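Local coordinates for putative acetamidase/formamidase (Yersinia enterocolitica subsp. palearctica serotype O:3, PDB 5UBU), which probably hydrolyses carbon-nitrogen bonds of linear amides, other than peptide bonds, and binds sodium ions, at residues 262-267 and 325-330. Residues are numbered along the deposited sequence; the frame is centred on the assembly and turned at random.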
ATOM      1  N   GLU B 262      16.272  25.351  11.683  1.00 55.22           N
ATOM      2  CA  GLU B 262      17.235  24.259  11.522  1.00 55.27           C
ATOM      3  C   GLU B 262      17.164  23.392  10.261  1.00 52.21           C
ATOM      4  O   GLU B 262      18.170  22.784   9.910  1.00 52.69           O
ATOM      5  CB  GLU B 262      17.215  23.365  12.774  1.00 56.82           C
ATOM      6  CG  GLU B 262      17.594  24.125  14.055  1.00 60.27           C
ATOM      7  CD  GLU B 262      17.940  23.245  15.251  1.00 62.02           C
ATOM      8  OE1 GLU B 262      17.852  21.985  15.208  1.00 60.56           O
ATOM      9  OE2 GLU B 262      18.330  23.846  16.274  1.00 65.49           O
ATOM     10  N   THR B 263      16.028  23.337   9.570  1.00 49.64           N
ATOM     11  CA  THR B 263      15.920  22.463   8.381  1.00 47.47           C
ATOM     12  C   THR B 263      15.104  22.993   7.207  1.00 46.11           C
ATOM     13  O   THR B 263      14.449  24.027   7.291  1.00 45.96           O
ATOM     14  CB  THR B 263      15.194  21.131   8.753  1.00 45.80           C
ATOM     15  OG1 THR B 263      13.802  21.384   8.991  1.00 44.26           O
ATOM     16  CG2 THR B 263      15.805  20.477   9.981  1.00 46.89           C
ATOM     17  N   ILE B 264      15.182  22.242   6.111  1.00 44.79           N
ATOM     18  CA  ILE B 264      14.379  22.467   4.917  1.00 43.91           C
ATOM     19  C   ILE B 264      13.630  21.130   4.795  1.00 42.54           C
ATOM     20  O   ILE B 264      14.137  20.100   5.249  1.00 41.15           O
ATOM     21  CB  ILE B 264      15.194  22.796   3.640  1.00 43.83           C
ATOM     22  CG1 ILE B 264      16.030  21.607   3.167  1.00 43.09           C
ATOM     23  CG2 ILE B 264      16.060  24.022   3.871  1.00 46.08           C
ATOM     24  CD1 ILE B 264      16.720  21.852   1.852  1.00 43.55           C
HETATM   25  N   MSE B 265      12.439  21.143   4.197  1.00 42.31           N
HETATM   26  CA  MSE B 265      11.649  19.930   4.073  1.00 41.92           C
HETATM   27  C   MSE B 265      10.763  19.916   2.871  1.00 39.91           C
HETATM   28  O   MSE B 265      10.202  20.937   2.507  1.00 41.07           O
HETATM   29  CB  MSE B 265      10.781  19.863   5.341  1.00 44.58           C
HETATM   30  CG  MSE B 265       9.808  18.670   5.413  1.00 46.13           C
HETATM   31 SE   MSE B 265       8.348  18.998   6.724  1.00 50.27          SE
HETATM   32  CE  MSE B 265       9.412  18.598   8.318  1.00 50.45           C
ATOM     33  N   SER B 266      10.656  18.754   2.233  1.00 37.57           N
ATOM     34  CA  SER B 266       9.767  18.560   1.088  1.00 36.20           C
ATOM     35  C   SER B 266       8.592  17.757   1.628  1.00 35.23           C
ATOM     36  O   SER B 266       8.788  16.724   2.276  1.00 34.38           O
ATOM     37  CB  SER B 266      10.455  17.817  -0.044  1.00 35.55           C
ATOM     38  OG  SER B 266      11.456  18.613  -0.645  1.00 36.44           O
ATOM     39  N   ILE B 267       7.377  18.224   1.357  1.00 35.06           N
ATOM     40  CA  ILE B 267       6.165  17.586   1.865  1.00 34.98           C
ATOM     41  C   ILE B 267       5.369  16.881   0.777  1.00 34.05           C
ATOM     42  O   ILE B 267       4.779  17.526  -0.072  1.00 34.64           O
ATOM     43  CB  ILE B 267       5.271  18.636   2.553  1.00 36.20           C
ATOM     44  CG1 ILE B 267       6.069  19.347   3.660  1.00 37.74           C
ATOM     45  CG2 ILE B 267       4.010  17.985   3.118  1.00 36.01           C
ATOM     46  CD1 ILE B 267       5.357  20.517   4.304  1.00 38.85           C
ATOM     47  N   LEU B 325      16.276  17.764   5.794  1.00 42.92           N
ATOM     48  CA  LEU B 325      17.728  17.803   5.776  1.00 43.45           C
ATOM     49  C   LEU B 325      18.126  19.015   6.621  1.00 44.29           C
ATOM     50  O   LEU B 325      17.576  20.101   6.462  1.00 44.49           O
ATOM     51  CB  LEU B 325      18.295  17.923   4.365  1.00 43.80           C
ATOM     52  CG  LEU B 325      19.834  17.903   4.307  1.00 45.50           C
ATOM     53  CD1 LEU B 325      20.373  16.572   4.811  1.00 45.15           C
ATOM     54  CD2 LEU B 325      20.334  18.181   2.902  1.00 45.89           C
ATOM     55  N   ASN B 326      19.068  18.810   7.532  1.00 44.95           N
ATOM     56  CA  ASN B 326      19.537  19.867   8.414  1.00 46.47           C
ATOM     57  C   ASN B 326      20.313  20.905   7.602  1.00 47.01           C
ATOM     58  O   ASN B 326      21.159  20.551   6.790  1.00 46.94           O
ATOM     59  CB  ASN B 326      20.385  19.252   9.540  1.00 47.99           C
ATOM     60  CG  ASN B 326      20.795  20.260  10.594  1.00 50.69           C
ATOM     61  OD1 ASN B 326      21.430  21.287  10.307  1.00 53.43           O
ATOM     62  ND2 ASN B 326      20.477  19.946  11.833  1.00 51.04           N
ATOM     63  N   LYS B 327      20.007  22.179   7.824  1.00 47.81           N
ATOM     64  CA  LYS B 327      20.665  23.286   7.100  1.00 49.66           C
ATOM     65  C   LYS B 327      22.187  23.296   7.165  1.00 52.21           C
ATOM     66  O   LYS B 327      22.827  23.848   6.273  1.00 53.28           O
ATOM     67  CB  LYS B 327      20.108  24.648   7.530  1.00 50.22           C
ATOM     68  CG  LYS B 327      18.694  24.895   7.043  1.00 48.21           C
ATOM     69  CD  LYS B 327      18.210  26.262   7.449  1.00 49.21           C
ATOM     70  CE  LYS B 327      16.884  26.601   6.795  1.00 47.69           C
ATOM     71  NZ  LYS B 327      16.412  27.949   7.220  1.00 49.25           N
ATOM     72  N   GLU B 328      22.768  22.698   8.203  1.00 53.76           N
ATOM     73  CA  GLU B 328      24.227  22.622   8.294  1.00 56.39           C
ATOM     74  C   GLU B 328      24.818  21.846   7.113  1.00 55.21           C
ATOM     75  O   GLU B 328      25.907  22.168   6.643  1.00 57.39           O
ATOM     76  CB  GLU B 328      24.670  21.993   9.616  1.00 58.55           C
ATOM     77  CG  GLU B 328      24.505  22.916  10.814  1.00 61.69           C
ATOM     78  CD  GLU B 328      25.013  22.304  12.118  1.00 64.11           C
ATOM     79  OE1 GLU B 328      25.591  23.066  12.934  1.00 67.08           O
ATOM     80  OE2 GLU B 328      24.860  21.067  12.322  1.00 63.38           O
ATOM     81  N   LEU B 329      24.081  20.851   6.621  1.00 52.31           N
ATOM     82  CA  LEU B 329      24.532  20.028   5.496  1.00 51.37           C
ATOM     83  C   LEU B 329      24.339  20.695   4.122  1.00 51.17           C
ATOM     84  O   LEU B 329      24.726  20.118   3.103  1.00 50.99           O
ATOM     85  CB  LEU B 329      23.865  18.644   5.546  1.00 48.92           C
ATOM     86  CG  LEU B 329      24.156  17.838   6.826  1.00 49.24           C
ATOM     87  CD1 LEU B 329      23.311  16.589   6.916  1.00 47.30           C
ATOM     88  CD2 LEU B 329      25.633  17.488   6.937  1.00 51.36           C
ATOM     89  N   LEU B 330      23.770  21.906   4.103  1.00 51.45           N
ATOM     90  CA  LEU B 330      23.574  22.668   2.863  1.00 51.95           C
ATOM     91  C   LEU B 330      24.802  23.543   2.557  1.00 55.57           C
ATOM     92  O   LEU B 330      24.939  24.047   1.443  1.00 56.61           O
ATOM     93  CB  LEU B 330      22.329  23.555   2.948  1.00 51.01           C
ATOM     94  CG  LEU B 330      20.979  22.881   3.170  1.00 48.60           C
ATOM     95  CD1 LEU B 330      19.879  23.912   3.319  1.00 48.45           C
ATOM     96  CD2 LEU B 330      20.660  21.941   2.033  1.00 47.01           C
TER
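Ile-264 and Leu-325 form a hydrogen-bonded antiparallel pair, where strand 263-270 meets the end of strand 319-326 in a mixed sheet in which these two strands are neighbours. Two backbone bonds join them: Ile-264 N gives to Leu-325 O, and Leu-325 N gives to Ile-264 O, both at 3.2 Å. Thr-263 and Asn-326 make the adjoining non-hydrogen-bonded pair. One more bond closes the end of the pairing, from Lys-327 N to Glu-262 O at 2.8 Å. It is almost straight, 173° at the hydrogen, but the nitrogen sits 25° out of the carbonyl plane. By then segment 325-330 has left the strand for the 3-10 segment 327-330. An Asx turn marks the change: Asn-326 OD1 accepts from Glu-328 N in the plane of its amide, on a lone pair.

The Lys-327 side chain runs along the backbone of Glu-262 to the start of strand 263-270. CB and CG lie against Glu-262 O, and CD passes Glu-262 C. CG stands beside the backbone N (chi1 -71°), and the rest of the chain is extended, which carries CE past the peptide to 3.6 Å from Thr-263 O. CE also lies near Ile-264 CG2. NZ then goes beyond both segments, to a hydrogen bond with Asn-260 O and a salt bridge with Glu-259.

On the face shared by Ile-264 and Leu-325, the side chains of Ile-264 and Leu-330 meet tip to tip. This apolar patch is bordered by helix 273-291, with Trp-287 on Ile-264 and Leu-288 on Leu-325 and Leu-330. His-162 and Arg-161 of a second subunit hydrogen-bond to the carbonyl oxygens of Leu-329 and Leu-330. Within the patch, Ile-264 CG2 lies 3.9 Å from Leu-330 CD1, and Ile-264 CD1 is equally close to Leu-330 CD2.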